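Local atomic coordinates of HIT domain-containing protein (PDB entry 2EO4), a protein that belongs to the histidine triad family of nucleotide-binding proteins, carries a zinc ion and may act as an adenylylsulfatase. Residues Pro30-His35 with His98-Trp103. Numbering follows the deposited sequence.
With PO4 (phosphate ion), chain C.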
ATOM      1  N   PRO A  30       5.686  -0.116 -17.427  1.00 25.96           N
ATOM      2  CA  PRO A  30       6.433   0.128 -16.187  1.00 26.55           C
ATOM      3  C   PRO A  30       6.991   1.517 -15.920  1.00 26.29           C
ATOM      4  O   PRO A  30       7.585   2.144 -16.795  1.00 25.12           O
ATOM      5  CB  PRO A  30       7.537  -0.925 -16.243  1.00 25.18           C
ATOM      6  CG  PRO A  30       7.816  -1.023 -17.695  1.00 25.44           C
ATOM      7  CD  PRO A  30       6.423  -1.058 -18.290  1.00 25.46           C
ATOM      8  N   VAL A  31       6.797   1.976 -14.688  1.00 26.65           N
ATOM      9  CA  VAL A  31       7.305   3.270 -14.247  1.00 27.75           C
ATOM     10  C   VAL A  31       8.811   3.121 -14.060  1.00 28.95           C
ATOM     11  O   VAL A  31       9.582   4.048 -14.313  1.00 27.59           O
ATOM     12  CB  VAL A  31       6.665   3.683 -12.904  1.00 29.11           C
ATOM     13  CG1 VAL A  31       7.448   4.824 -12.271  1.00 32.02           C
ATOM     14  CG2 VAL A  31       5.222   4.097 -13.134  1.00 30.94           C
ATOM     15  N   SER A  32       9.220   1.943 -13.601  1.00 27.58           N
ATOM     16  CA  SER A  32      10.630   1.648 -13.389  1.00 27.44           C
ATOM     17  C   SER A  32      10.858   0.174 -13.690  1.00 27.76           C
ATOM     18  O   SER A  32       9.911  -0.614 -13.767  1.00 24.62           O
ATOM     19  CB  SER A  32      11.042   1.960 -11.946  1.00 26.69           C
ATOM     20  OG  SER A  32      10.482   1.029 -11.037  1.00 26.14           O
ATOM     21  N   LEU A  33      12.119  -0.198 -13.864  1.00 26.42           N
ATOM     22  CA  LEU A  33      12.472  -1.573 -14.175  1.00 27.65           C
ATOM     23  C   LEU A  33      11.996  -2.554 -13.101  1.00 26.82           C
ATOM     24  O   LEU A  33      12.353  -2.428 -11.931  1.00 27.01           O
ATOM     25  CB  LEU A  33      13.991  -1.683 -14.345  1.00 29.98           C
ATOM     26  CG  LEU A  33      14.526  -3.055 -14.749  1.00 32.49           C
ATOM     27  CD1 LEU A  33      15.202  -2.966 -16.115  1.00 34.58           C
ATOM     28  CD2 LEU A  33      15.505  -3.538 -13.696  1.00 34.10           C
ATOM     29  N   GLY A  34      11.185  -3.527 -13.508  1.00 26.08           N
ATOM     30  CA  GLY A  34      10.685  -4.512 -12.562  1.00 24.99           C
ATOM     31  C   GLY A  34       9.327  -4.182 -11.958  1.00 24.51           C
ATOM     32  O   GLY A  34       8.824  -4.936 -11.128  1.00 23.61           O
ATOM     33  N   HIS A  35       8.743  -3.057 -12.369  1.00 22.04           N
ATOM     34  CA  HIS A  35       7.431  -2.626 -11.879  1.00 22.18           C
ATOM     35  C   HIS A  35       6.463  -3.798 -12.037  1.00 22.01           C
ATOM     36  O   HIS A  35       6.267  -4.315 -13.139  1.00 21.87           O
ATOM     37  CB  HIS A  35       6.965  -1.410 -12.695  1.00 23.14           C
ATOM     38  CG  HIS A  35       5.672  -0.808 -12.233  1.00 24.08           C
ATOM     39  ND1 HIS A  35       5.151   0.337 -12.796  1.00 25.71           N
ATOM     40  CD2 HIS A  35       4.784  -1.199 -11.288  1.00 22.89           C
ATOM     41  CE1 HIS A  35       3.997   0.625 -12.221  1.00 23.96           C
ATOM     42  NE2 HIS A  35       3.750  -0.293 -11.302  1.00 23.95           N
ATOM     43  N   HIS A  98       0.784  -1.898  -6.549  1.00 18.13           N
ATOM     44  CA  HIS A  98       1.962  -1.622  -7.359  1.00 19.71           C
ATOM     45  C   HIS A  98       3.222  -1.830  -6.527  1.00 17.03           C
ATOM     46  O   HIS A  98       3.270  -1.432  -5.369  1.00 18.61           O
ATOM     47  CB  HIS A  98       1.980  -0.157  -7.813  1.00 18.64           C
ATOM     48  CG  HIS A  98       0.869   0.219  -8.740  1.00 20.40           C
ATOM     49  ND1 HIS A  98       1.017   0.231 -10.110  1.00 22.54           N
ATOM     50  CD2 HIS A  98      -0.393   0.647  -8.494  1.00 22.17           C
ATOM     51  CE1 HIS A  98      -0.104   0.651 -10.669  1.00 23.13           C
ATOM     52  NE2 HIS A  98      -0.976   0.911  -9.711  1.00 21.92           N
ATOM     53  N   ILE A  99       4.233  -2.457  -7.127  1.00 18.45           N
ATOM     54  CA  ILE A  99       5.532  -2.622  -6.485  1.00 18.36           C
ATOM     55  C   ILE A  99       6.450  -1.960  -7.506  1.00 19.78           C
ATOM     56  O   ILE A  99       6.686  -2.503  -8.589  1.00 20.02           O
ATOM     57  CB  ILE A  99       5.956  -4.097  -6.314  1.00 18.58           C
ATOM     58  CG1 ILE A  99       4.962  -4.835  -5.417  1.00 20.42           C
ATOM     59  CG2 ILE A  99       7.346  -4.156  -5.654  1.00 20.00           C
ATOM     60  CD1 ILE A  99       5.263  -6.340  -5.278  1.00 22.15           C
ATOM     61  N   ILE A 100       6.945  -0.776  -7.160  1.00 20.55           N
ATOM     62  CA  ILE A 100       7.802   0.007  -8.044  1.00 20.86           C
ATOM     63  C   ILE A 100       9.209   0.131  -7.459  1.00 19.49           C
ATOM     64  O   ILE A 100       9.424   0.835  -6.474  1.00 20.67           O
ATOM     65  CB  ILE A 100       7.200   1.418  -8.243  1.00 21.39           C
ATOM     66  CG1 ILE A 100       5.779   1.291  -8.803  1.00 23.85           C
ATOM     67  CG2 ILE A 100       8.077   2.240  -9.189  1.00 22.60           C
ATOM     68  CD1 ILE A 100       5.023   2.615  -8.895  1.00 25.38           C
ATOM     69  N   PRO A 101      10.187  -0.560  -8.062  1.00 21.15           N
ATOM     70  CA  PRO A 101      11.574  -0.522  -7.585  1.00 22.01           C
ATOM     71  C   PRO A 101      12.267   0.826  -7.739  1.00 21.81           C
ATOM     72  O   PRO A 101      12.002   1.576  -8.679  1.00 22.84           O
ATOM     73  CB  PRO A 101      12.263  -1.600  -8.426  1.00 22.47           C
ATOM     74  CG  PRO A 101      11.142  -2.551  -8.765  1.00 22.58           C
ATOM     75  CD  PRO A 101      10.026  -1.587  -9.106  1.00 21.00           C
ATOM     76  N   THR A 102      13.163   1.122  -6.805  1.00 22.18           N
ATOM     77  CA  THR A 102      13.925   2.361  -6.848  1.00 23.65           C
ATOM     78  C   THR A 102      15.388   2.047  -6.551  1.00 25.88           C
ATOM     79  O   THR A 102      15.704   1.003  -5.978  1.00 24.35           O
ATOM     80  CB  THR A 102      13.411   3.396  -5.814  1.00 22.84           C
ATOM     81  OG1 THR A 102      13.574   2.884  -4.485  1.00 22.38           O
ATOM     82  CG2 THR A 102      11.940   3.704  -6.056  1.00 23.14           C
ATOM     83  N   TRP A 103      16.271   2.955  -6.952  1.00 27.53           N
ATOM     84  CA  TRP A 103      17.706   2.796  -6.730  1.00 29.99           C
ATOM     85  C   TRP A 103      18.283   4.144  -6.336  1.00 32.97           C
ATOM     86  O   TRP A 103      17.784   5.189  -6.755  1.00 32.85           O
ATOM     87  CB  TRP A 103      18.401   2.325  -8.012  1.00 28.82           C
ATOM     88  CG  TRP A 103      17.975   0.972  -8.478  1.00 28.86           C
ATOM     89  CD1 TRP A 103      18.570  -0.224  -8.185  1.00 28.43           C
ATOM     90  CD2 TRP A 103      16.844   0.668  -9.299  1.00 29.17           C
ATOM     91  NE1 TRP A 103      17.877  -1.253  -8.775  1.00 30.17           N
ATOM     92  CE2 TRP A 103      16.813  -0.734  -9.465  1.00 28.95           C
ATOM     93  CE3 TRP A 103      15.852   1.445  -9.911  1.00 28.24           C
ATOM     94  CZ2 TRP A 103      15.826  -1.376 -10.218  1.00 29.62           C
ATOM     95  CZ3 TRP A 103      14.869   0.804 -10.661  1.00 30.46           C
ATOM     96  CH2 TRP A 103      14.867  -0.592 -10.806  1.00 28.90           C
TER
HETATM   97  P   PO4 C 202      -3.892   2.133 -11.240  1.00 22.25           P
HETATM   98  O1  PO4 C 202      -3.003   1.113 -11.846  1.00 22.31           O
HETATM   99  O2  PO4 C 202      -3.638   2.218  -9.780  1.00 22.88           O
HETATM  100  O3  PO4 C 202      -3.616   3.458 -11.871  1.00 21.41           O
HETATM  101  O4  PO4 C 202      -5.313   1.756 -11.474  1.00 21.92           O
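Ile100 lays its CG1 over one face of the His35 imidazole, a CH-pi contact with CG1 3.7 Å from the ring centroid. The rim of that ring is held at two nitrogens. Val31 N donates to His35 ND1 at 3.0 Å, almost straight (176°) and close to the ring plane, which leaves NE2 to form a hydrogen bond with His98 ND1, likewise at 3.0 Å. With CG anti to the backbone N (chi1 -176°), the His35 ring reaches along the strand to the triad histidine, and the two rings meet rim to rim, planes at 45°. From its other nitrogen, NE2, His98 donates to O2 of a bound phosphate, probably from the crystallisation liquor, which His96, the predicted nucleotidylated histidine, also binds. This would make His35 a second-shell residue of the predicted HIT active site, and a leucine here would probably leave Val31 N and His98 ND1 without their mates and the His98 ring freer to turn.

Farther along, Ser32 OG donates to Pro101 O at 2.9 Å, in the carbonyl plane on a lone pair, while Ile100 CG2 packs 3.3 Å from the same OG. A type II beta turn from Ser32 to His35 sets Leu33 O at the Trp103 ring edge, 3.3 Å from CH2; this buried carbonyl has no hydrogen-bond partner in the model. The loop leads into strand 36-40, which pairs antiparallel with strand 97-102; strand 77-84 flanks the latter, and helix 52-72 packs against Ile99 and Pro101.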